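Local atomic coordinates of natural killer cell receptor Ly49C (Mus musculus, PDB entry 3C8J), a protein that acts as a disulfide-linked homodimeric receptor on natural killer cells that recognises class I MHC molecules. Residues A[90-95]-A[125-130]; A[96-101]-A[189-194]; A[136-141]-A[172-177]. The protein carries 4 engineered substitutions. All coordinates share one frame; numbering follows the deposited sequence.

Overall arrangement
Going along the chain from the N terminus, strand 90-96 opens interaction 1, and the turn after it, with short strand 98-99, opens interaction 2. Helix 121-130 then closes interaction 1 by packing on strand 90-96. Strand 136-143 opens interaction 3, which closes at strand 173-176. Strand 190-197 closes interaction 2 last. Interaction 3 is therefore nested inside the loop of interaction 2, interactions 1 and 2 cross, and interactions 1 and 3 are in series. Strand 190-197 pairs with both 90-96 and 136-143 and joins all three contacts. Together they tie the early strands, the second helix and the central sheet of one C-type lectin-like domain.

Interaction 1: residues A[90-95]-A[125-130]; sequences KCYYFI and KFLQRH
Y92 and F94 of strand 90-96 pack against F126, L127 and H130 of helix 121-130. This is strand-to-helix packing in the core of the C-type lectin-like domain. The axes of segments 90-95 and 125-130 run at 40° to each other. Side chains alone make the contact; no hydrogen bond crosses it. Y92 and F94 are two residues apart, so both rings leave the same side of the strand. Each has CG beside its backbone N, and both rings reach toward the helix.

L127 sits between the two rings. Its CD2 methyl lies over one face of the Y92 ring, 4.1 Å from the centroid, in a CH-pi contact only 13° off the ring normal. It is shifted toward the rim, and the nearest ring atom is Y92 CE2. The same methyl meets F94 at the ring edge, 4.0 Å from F94 CZ. F126 approaches Y92 obliquely, with F126 CE2 4.1 Å from Y92 CE1.

H130 is one turn further along the helix. Its CG is anti to the backbone N, and the imidazole extends toward the strand, where it meets the F94 ring. The centroids are 4.7 Å apart and the planes are inclined at 37°, so the pair is oblique. H130 NE2 lies over one face of F94. It is also hydrogen-bonded to Y83 OH, and that bond would hold the imidazole in place.

The polar end of Y92 has its own partner, because Y92 OH is hydrogen-bonded to E123 OE1. Strand 82-88 adds more aromatic cover: Y83 stacks on F94 and Y87 on F126. Across the contact the shortest approach is H130 CD2 to F94 CZ, 3.3 Å.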
loop_
_atom_site.group_PDB
_atom_site.type_symbol
_atom_site.label_atom_id
_atom_site.label_comp_id
_atom_site.label_asym_id
_atom_site.label_seq_id
_atom_site.Cartn_x
_atom_site.Cartn_y
_atom_site.Cartn_z
ATOM N N LYS A 90 0.869 -4.160 4.746
ATOM C CA LYS A 90 1.571 -3.515 5.865
ATOM C C LYS A 90 1.347 -1.994 5.824
ATOM O O LYS A 90 1.205 -1.421 4.742
ATOM C CB LYS A 90 3.050 -3.826 5.706
ATOM C CG LYS A 90 3.816 -3.723 6.960
ATOM C CD LYS A 90 5.269 -4.227 6.842
ATOM C CE LYS A 90 6.040 -3.819 8.110
ATOM N NZ LYS A 90 7.377 -4.471 8.220
ATOM N N CYS A 91 1.328 -1.318 6.972
ATOM C CA CYS A 91 1.330 0.158 6.923
ATOM C C CYS A 91 2.454 0.760 7.726
ATOM O O CYS A 91 2.918 0.157 8.703
ATOM C CB CYS A 91 0.000 0.794 7.337
ATOM S SG CYS A 91 -1.426 0.158 6.468
ATOM N N TYR A 92 2.874 1.950 7.293
ATOM C CA TYR A 92 4.000 2.649 7.863
ATOM C C TYR A 92 3.643 4.084 8.249
ATOM O O TYR A 92 2.744 4.696 7.660
ATOM C CB TYR A 92 5.155 2.714 6.844
ATOM C CG TYR A 92 5.507 1.415 6.180
ATOM C CD1 TYR A 92 4.851 1.004 5.044
ATOM C CD2 TYR A 92 6.521 0.589 6.701
ATOM C CE1 TYR A 92 5.181 -0.208 4.419
ATOM C CE2 TYR A 92 6.868 -0.623 6.084
ATOM C CZ TYR A 92 6.185 -1.009 4.948
ATOM O OH TYR A 92 6.497 -2.196 4.343
ATOM N N TYR A 93 4.389 4.607 9.215
ATOM C CA TYR A 93 4.424 6.014 9.568
ATOM C C TYR A 93 5.805 6.529 9.211
ATOM O O TYR A 93 6.828 5.965 9.650
ATOM C CB TYR A 93 4.252 6.216 11.083
ATOM C CG TYR A 93 2.842 6.353 11.578
ATOM C CD1 TYR A 93 2.257 5.338 12.315
ATOM C CD2 TYR A 93 2.098 7.499 11.337
ATOM C CE1 TYR A 93 0.973 5.445 12.780
ATOM C CE2 TYR A 93 0.786 7.610 11.801
ATOM C CZ TYR A 93 0.242 6.572 12.521
ATOM O OH TYR A 93 -1.037 6.637 13.005
ATOM N N PHE A 94 5.869 7.600 8.443
ATOM C CA PHE A 94 7.163 8.215 8.225
ATOM C C PHE A 94 7.130 9.479 9.042
ATOM O O PHE A 94 6.368 10.397 8.742
ATOM C CB PHE A 94 7.424 8.476 6.742
ATOM C CG PHE A 94 7.315 7.241 5.881
ATOM C CD1 PHE A 94 6.093 6.796 5.452
ATOM C CD2 PHE A 94 8.444 6.527 5.502
ATOM C CE1 PHE A 94 5.983 5.654 4.663
ATOM C CE2 PHE A 94 8.342 5.383 4.700
ATOM C CZ PHE A 94 7.115 4.951 4.296
ATOM N N ILE A 95 7.909 9.491 10.120
ATOM C CA ILE A 95 7.959 10.629 11.017
ATOM C C ILE A 95 9.088 11.554 10.576
ATOM O O ILE A 95 10.275 11.204 10.647
ATOM C CB ILE A 95 8.106 10.186 12.486
ATOM C CG1 ILE A 95 7.020 9.163 12.810
ATOM C CG2 ILE A 95 8.016 11.394 13.426
ATOM C CD1 ILE A 95 6.837 8.894 14.256
ATOM N N LYS A 125 13.699 -2.324 -0.729
ATOM C CA LYS A 125 13.688 -1.580 -1.981
ATOM C C LYS A 125 12.412 -0.779 -2.150
ATOM O O LYS A 125 12.471 0.367 -2.601
ATOM C CB LYS A 125 13.902 -2.504 -3.173
ATOM C CG LYS A 125 15.290 -3.129 -3.165
ATOM C CD LYS A 125 15.737 -3.588 -4.535
ATOM C CE LYS A 125 16.886 -4.561 -4.407
ATOM N NZ LYS A 125 17.012 -5.376 -5.636
ATOM N N PHE A 126 11.266 -1.320 -1.753
ATOM C CA PHE A 126 10.081 -0.498 -1.837
ATOM C C PHE A 126 10.256 0.775 -1.008
ATOM O O PHE A 126 9.923 1.867 -1.453
ATOM C CB PHE A 126 8.833 -1.224 -1.370
ATOM C CG PHE A 126 7.740 -0.283 -0.966
ATOM C CD1 PHE A 126 6.992 0.374 -1.923
ATOM C CD2 PHE A 126 7.488 -0.023 0.368
ATOM C CE1 PHE A 126 6.000 1.271 -1.565
ATOM C CE2 PHE A 126 6.480 0.877 0.735
ATOM C CZ PHE A 126 5.748 1.529 -0.229
ATOM N N LEU A 127 10.756 0.636 0.206
ATOM C CA LEU A 127 10.934 1.797 1.081
ATOM C C LEU A 127 11.875 2.833 0.483
ATOM O O LEU A 127 11.549 4.028 0.469
ATOM C CB LEU A 127 11.419 1.362 2.440
ATOM C CG LEU A 127 10.338 0.621 3.218
ATOM C CD1 LEU A 127 10.945 -0.092 4.391
ATOM C CD2 LEU A 127 9.215 1.592 3.659
ATOM N N GLN A 128 12.988 2.376 -0.085
ATOM C CA GLN A 128 13.970 3.293 -0.642
ATOM C C GLN A 128 13.466 4.028 -1.888
ATOM O O GLN A 128 13.748 5.226 -2.084
ATOM C CB GLN A 128 15.267 2.573 -0.920
ATOM C CG GLN A 128 15.870 1.964 0.307
ATOM C CD GLN A 128 17.082 1.116 0.008
ATOM O OE1 GLN A 128 17.075 0.267 -0.880
ATOM N NE2 GLN A 128 18.139 1.344 0.758
ATOM N N ARG A 129 12.710 3.326 -2.731
ATOM C CA ARG A 129 12.040 3.986 -3.833
ATOM C C ARG A 129 11.029 5.006 -3.298
ATOM O O ARG A 129 10.795 6.020 -3.916
ATOM C CB ARG A 129 11.328 2.966 -4.718
ATOM C CG ARG A 129 12.235 2.138 -5.606
ATOM C CD ARG A 129 11.410 1.195 -6.520
ATOM N NE ARG A 129 11.341 -0.208 -6.048
ATOM C CZ ARG A 129 10.214 -0.789 -5.635
ATOM N NH1 ARG A 129 9.076 -0.112 -5.633
ATOM N NH2 ARG A 129 10.205 -2.043 -5.234
ATOM N N HIS A 130 10.421 4.725 -2.143
ATOM C CA HIS A 130 9.296 5.522 -1.662
ATOM C C HIS A 130 9.746 6.816 -0.976
ATOM O O HIS A 130 9.277 7.920 -1.245
ATOM C CB HIS A 130 8.497 4.713 -0.660
ATOM C CG HIS A 130 7.447 5.517 0.020
ATOM N ND1 HIS A 130 6.283 5.895 -0.616
ATOM C CD2 HIS A 130 7.417 6.090 1.245
ATOM C CE1 HIS A 130 5.559 6.636 0.204
ATOM N NE2 HIS A 130 6.235 6.779 1.338
#

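Interaction 2: residues A[96-101]-A[189-194]; sequences MNKTTW and PYYCIC
T99 and Y190 pair backbone to backbone, as an antiparallel hydrogen-bonded pair. T99 N donates to Y190 O at 2.8 Å, and Y190 N donates to T99 O at 2.8 Å. Two CA-H...O contacts add to the pairing, from K98 CA to Y190 O and from P189 CA to T99 O. T99 OG1 stays on its own segment and donates to T100 O.

K98 lies along the start of the other strand. Its CB rests on the backbone of P189, 3.4 Å from P189 O, and also meets P189 CB at 3.7 Å. K98 CG lies between two partners, P189 O and Y191 CE2, at 3.9 Å from Y191 CE2. The next atom, K98 CD, is still near the same carbonyl, 3.8 Å from P189 O. From CG onward the chain is extended, and CE and NZ lead away from the contact.

In this C-type lectin-like fold the chain turns a corner at N97, and strand 98-99 then meets the start of the last strand, 190-197. Residues 97-99 are implicated in MHC class I binding. N97 OD1 is held by V81 N, and T100 OG1 caps the next helix at G103 N. C192 joins C104 of that helix by a disulfide.

M96 covers the Y191 ring. Its chain is bent at chi2 (-59°) and again at chi3 (-83°), which folds the thioether over the ring in a Met-aromatic contact. M96 SD is 4.5 Å from the Y191 centroid and 13° off the ring normal. M96 CE lies over the same ring toward its rim, 4.1 Å from Y191 CE1.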
loop_
_atom_site.group_PDB
_atom_site.type_symbol
_atom_site.label_atom_id
_atom_site.label_comp_id
_atom_site.label_asym_id
_atom_site.label_seq_id
_atom_site.Cartn_x
_atom_site.Cartn_y
_atom_site.Cartn_z
ATOM N N MET A 96 8.685 12.735 10.120
ATOM C CA MET A 96 9.544 13.672 9.407
ATOM C C MET A 96 10.123 14.791 10.286
ATOM O O MET A 96 10.250 15.936 9.846
ATOM C CB MET A 96 8.757 14.233 8.215
ATOM C CG MET A 96 8.314 13.152 7.222
ATOM S SD MET A 96 9.621 12.141 6.459
ATOM C CE MET A 96 10.195 13.155 5.082
ATOM N N ASN A 97 10.437 14.445 11.541
ATOM C CA ASN A 97 11.273 15.251 12.451
ATOM C C ASN A 97 12.503 14.445 12.750
ATOM O O ASN A 97 12.414 13.225 12.886
ATOM C CB ASN A 97 10.615 15.494 13.812
ATOM C CG ASN A 97 9.196 15.936 13.705
ATOM O OD1 ASN A 97 8.305 15.125 13.437
ATOM N ND2 ASN A 97 8.957 17.227 13.938
ATOM N N LYS A 98 13.633 15.119 12.917
ATOM C CA LYS A 98 14.883 14.453 13.199
ATOM C C LYS A 98 15.030 14.252 14.700
ATOM O O LYS A 98 15.231 15.214 15.444
ATOM C CB LYS A 98 16.050 15.264 12.647
ATOM C CG LYS A 98 16.071 15.394 11.120
ATOM C CD LYS A 98 17.099 16.463 10.689
ATOM C CE LYS A 98 17.423 16.407 9.195
ATOM N NZ LYS A 98 18.208 17.619 8.831
ATOM N N THR A 99 14.909 12.997 15.135
ATOM C CA THR A 99 15.167 12.628 16.526
ATOM C C THR A 99 16.294 11.602 16.579
ATOM O O THR A 99 16.697 11.084 15.534
ATOM C CB THR A 99 13.920 12.019 17.238
ATOM O OG1 THR A 99 13.746 10.652 16.842
ATOM C CG2 THR A 99 12.655 12.823 16.953
ATOM N N THR A 100 16.783 11.315 17.794
ATOM C CA THR A 100 17.698 10.191 18.048
ATOM C C THR A 100 16.971 8.896 17.737
ATOM O O THR A 100 15.753 8.907 17.558
ATOM C CB THR A 100 18.158 10.106 19.538
ATOM O OG1 THR A 100 17.064 9.680 20.356
ATOM C CG2 THR A 100 18.709 11.438 20.047
ATOM N N TRP A 101 17.696 7.782 17.678
ATOM C CA TRP A 101 17.068 6.483 17.462
ATOM C C TRP A 101 16.094 6.186 18.590
ATOM O O TRP A 101 14.955 5.847 18.355
ATOM C CB TRP A 101 18.114 5.373 17.372
ATOM C CG TRP A 101 17.526 4.031 17.063
ATOM C CD1 TRP A 101 17.295 3.507 15.831
ATOM C CD2 TRP A 101 17.090 3.048 18.004
ATOM N NE1 TRP A 101 16.748 2.256 15.941
ATOM C CE2 TRP A 101 16.606 1.952 17.269
ATOM C CE3 TRP A 101 17.071 2.983 19.404
ATOM C CZ2 TRP A 101 16.111 0.796 17.879
ATOM C CZ3 TRP A 101 16.569 1.837 20.013
ATOM C CH2 TRP A 101 16.085 0.763 19.242
ATOM N N PRO A 189 20.397 12.925 14.957
ATOM C CA PRO A 189 19.016 13.291 14.686
ATOM C C PRO A 189 18.637 12.957 13.241
ATOM O O PRO A 189 19.062 13.653 12.307
ATOM C CB PRO A 189 18.994 14.812 14.910
ATOM C CG PRO A 189 20.337 15.193 15.439
ATOM C CD PRO A 189 21.275 14.106 15.061
ATOM N N TYR A 190 17.856 11.893 13.066
ATOM C CA TYR A 190 17.364 11.506 11.756
ATOM C C TYR A 190 15.844 11.386 11.756
ATOM O O TYR A 190 15.184 11.436 12.801
ATOM C CB TYR A 190 17.957 10.162 11.323
ATOM C CG TYR A 190 19.393 10.198 10.880
ATOM C CD1 TYR A 190 20.207 9.077 11.058
ATOM C CD2 TYR A 190 19.954 11.346 10.298
ATOM C CE1 TYR A 190 21.541 9.080 10.663
ATOM C CE2 TYR A 190 21.302 11.369 9.889
ATOM C CZ TYR A 190 22.088 10.220 10.075
ATOM O OH TYR A 190 23.431 10.195 9.711
ATOM N N TYR A 191 15.292 11.198 10.571
ATOM C CA TYR A 191 13.890 10.842 10.446
ATOM C C TYR A 191 13.681 9.430 11.008
ATOM O O TYR A 191 14.602 8.814 11.545
ATOM C CB TYR A 191 13.487 10.872 8.991
ATOM C CG TYR A 191 13.605 12.209 8.329
ATOM C CD1 TYR A 191 13.968 12.298 6.988
ATOM C CD2 TYR A 191 13.326 13.390 9.022
ATOM C CE1 TYR A 191 14.051 13.527 6.345
ATOM C CE2 TYR A 191 13.414 14.632 8.392
ATOM C CZ TYR A 191 13.775 14.694 7.050
ATOM O OH TYR A 191 13.868 15.913 6.405
ATOM N N CYS A 192 12.474 8.914 10.854
ATOM C CA CYS A 192 12.072 7.734 11.565
ATOM C C CYS A 192 10.919 7.046 10.840
ATOM O O CYS A 192 9.977 7.716 10.400
ATOM C CB CYS A 192 11.650 8.183 12.955
ATOM S SG CYS A 192 10.905 6.973 13.964
ATOM N N ILE A 193 11.008 5.720 10.709
ATOM C CA ILE A 193 9.948 4.917 10.091
ATOM C C ILE A 193 9.336 3.907 11.052
ATOM O O ILE A 193 10.046 3.072 11.614
ATOM C CB ILE A 193 10.425 4.116 8.853
ATOM C CG1 ILE A 193 11.253 5.000 7.912
ATOM C CG2 ILE A 193 9.211 3.533 8.120
ATOM C CD1 ILE A 193 11.696 4.317 6.630
ATOM N N CYS A 194 8.017 3.973 11.217
ATOM C CA CYS A 194 7.304 2.998 12.030
ATOM C C CYS A 194 6.601 2.040 11.094
ATOM O O CYS A 194 6.145 2.450 10.039
ATOM C CB CYS A 194 6.269 3.682 12.922
ATOM S SG CYS A 194 6.823 5.128 13.852
#

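Interaction 3: residues A[136-141]-A[172-177]; sequences YWIGLS and GCVFLS
Two central strands of the C-type lectin-like sheet, 136-143 and 173-176, pair antiparallel here, beginning with Y136 opposite L176. Two backbone bonds join that pair: Y136 N to L176 O at 2.8 Å and L176 N to Y136 O at 2.7 Å. I138 N then donates to V174 O at 3.0 Å. W137 and F175 form the non-hydrogen-bonded pair between them.

The sequence WIGL, residues 137-140, is the signature of this strand in the C-type lectin family. It carries a beta bulge. G139 is the centre of an inverse gamma turn, with a weak bond from L140 N to I138 O, and the register shifts by two before S141 pairs with C173.

W137, F175, C173 and S141 share one face of the sheet. The six-membered ring of W137 reaches across to C173, and W137 CZ3 lies 3.4 Å from C173 CB. C173 SG also approaches this ring, but obliquely. W137 NE1 points elsewhere and is hydrogen-bonded to I188 O. F175 has CG between the backbone N and the carbonyl carbon (chi1 65°), which turns its ring away from the strand toward Y190 and strand 181-184. C173 is disulfide-bonded to C186.

Y136 and L176 lie on the opposite face. The Y136 ring presents its edge to L176 O, which lies in the ring plane 3.7 Å from Y136 CD1. V174 meets two aliphatic chains, one with each methyl. V174 CG1 touches I138 CD1 at 4.0 Å, and V174 CG2 touches L140 CD2 at 3.7 Å.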
loop_
_atom_site.group_PDB
_atom_site.type_symbol
_atom_site.label_atom_id
_atom_site.label_comp_id
_atom_site.label_asym_id
_atom_site.label_seq_id
_atom_site.Cartn_x
_atom_site.Cartn_y
_atom_site.Cartn_z
ATOM N N TYR A 136 16.566 7.615 7.585
ATOM C CA TYR A 136 15.482 7.178 8.450
ATOM C C TYR A 136 15.942 6.076 9.410
ATOM O O TYR A 136 16.407 5.008 8.983
ATOM C CB TYR A 136 14.318 6.652 7.594
ATOM C CG TYR A 136 13.709 7.669 6.676
ATOM C CD1 TYR A 136 14.356 8.045 5.512
ATOM C CD2 TYR A 136 12.471 8.228 6.950
ATOM C CE1 TYR A 136 13.818 8.981 4.659
ATOM C CE2 TYR A 136 11.904 9.159 6.070
ATOM C CZ TYR A 136 12.599 9.524 4.928
ATOM O OH TYR A 136 12.110 10.447 4.066
ATOM N N TRP A 137 15.820 6.323 10.705
ATOM C CA TRP A 137 16.068 5.279 11.679
ATOM C C TRP A 137 15.093 4.127 11.426
ATOM O O TRP A 137 13.929 4.348 11.061
ATOM C CB TRP A 137 15.890 5.818 13.086
ATOM C CG TRP A 137 16.969 6.761 13.535
ATOM C CD1 TRP A 137 16.794 8.036 13.978
ATOM C CD2 TRP A 137 18.395 6.502 13.619
ATOM N NE1 TRP A 137 18.004 8.589 14.336
ATOM C CE2 TRP A 137 19.001 7.671 14.128
ATOM C CE3 TRP A 137 19.207 5.407 13.310
ATOM C CZ2 TRP A 137 20.382 7.780 14.325
ATOM C CZ3 TRP A 137 20.578 5.513 13.515
ATOM C CH2 TRP A 137 21.152 6.693 14.017
ATOM N N ILE A 138 15.591 2.901 11.573
ATOM C CA ILE A 138 14.742 1.712 11.521
ATOM C C ILE A 138 15.044 0.857 12.752
ATOM O O ILE A 138 16.016 1.123 13.461
ATOM C CB ILE A 138 14.879 0.924 10.193
ATOM C CG1 ILE A 138 16.291 0.369 10.011
ATOM C CG2 ILE A 138 14.513 1.798 9.017
ATOM C CD1 ILE A 138 16.409 -0.536 8.784
ATOM N N GLY A 139 14.200 -0.139 13.028
ATOM C CA GLY A 139 14.289 -0.900 14.276
ATOM C C GLY A 139 15.360 -1.977 14.262
ATOM O O GLY A 139 15.075 -3.149 14.518
ATOM N N LEU A 140 16.589 -1.585 13.947
ATOM C CA LEU A 140 17.717 -2.481 14.030
ATOM C C LEU A 140 18.838 -1.789 14.786
ATOM O O LEU A 140 19.411 -0.801 14.300
ATOM C CB LEU A 140 18.179 -2.929 12.640
ATOM C CG LEU A 140 19.415 -3.840 12.573
ATOM C CD1 LEU A 140 19.127 -5.144 13.241
ATOM C CD2 LEU A 140 19.806 -4.079 11.129
ATOM N N SER A 141 19.136 -2.310 15.978
ATOM C CA SER A 141 20.130 -1.710 16.867
ATOM C C SER A 141 21.079 -2.744 17.435
ATOM O O SER A 141 20.768 -3.935 17.457
ATOM C CB SER A 141 19.430 -0.974 18.007
ATOM O OG SER A 141 18.577 -1.850 18.727
ATOM N N GLY A 172 26.415 1.144 17.195
ATOM C CA GLY A 172 25.345 2.117 17.072
ATOM C C GLY A 172 24.073 1.498 16.554
ATOM O O GLY A 172 23.713 0.392 16.958
ATOM N N CYS A 173 23.404 2.220 15.654
ATOM C CA CYS A 173 22.089 1.860 15.142
ATOM C C CYS A 173 22.059 1.801 13.597
ATOM O O CYS A 173 23.107 1.919 12.953
ATOM C CB CYS A 173 21.054 2.866 15.644
ATOM S SG CYS A 173 20.666 2.735 17.385
ATOM N N VAL A 174 20.872 1.605 13.009
ATOM C CA VAL A 174 20.760 1.485 11.551
ATOM C C VAL A 174 19.708 2.419 10.946
ATOM O O VAL A 174 18.564 2.472 11.399
ATOM C CB VAL A 174 20.480 0.015 11.092
ATOM C CG1 VAL A 174 20.249 -0.063 9.583
ATOM C CG2 VAL A 174 21.627 -0.905 11.451
ATOM N N PHE A 175 20.082 3.143 9.901
ATOM C CA PHE A 175 19.112 3.965 9.188
ATOM C C PHE A 175 19.046 3.539 7.741
ATOM O O PHE A 175 19.950 2.866 7.260
ATOM C CB PHE A 175 19.460 5.449 9.305
ATOM C CG PHE A 175 20.746 5.838 8.635
ATOM C CD1 PHE A 175 20.729 6.469 7.393
ATOM C CD2 PHE A 175 21.966 5.592 9.236
ATOM C CE1 PHE A 175 21.919 6.835 6.767
ATOM C CE2 PHE A 175 23.134 5.951 8.616
ATOM C CZ PHE A 175 23.110 6.572 7.378
ATOM N N LEU A 176 17.964 3.891 7.047
ATOM C CA LEU A 176 18.000 3.764 5.600
ATOM C C LEU A 176 17.936 5.102 4.859
ATOM O O LEU A 176 17.473 6.126 5.399
ATOM C CB LEU A 176 16.983 2.744 5.063
ATOM C CG LEU A 176 15.491 3.025 4.879
ATOM C CD1 LEU A 176 15.232 4.234 3.993
ATOM C CD2 LEU A 176 14.782 1.792 4.316
ATOM N N SER A 177 18.448 5.069 3.632
ATOM C CA SER A 177 18.448 6.189 2.716
ATOM C C SER A 177 17.954 5.584 1.415
ATOM O O SER A 177 17.817 4.371 1.328
ATOM C CB SER A 177 19.866 6.780 2.561
ATOM O OG SER A 177 20.818 5.789 2.222
#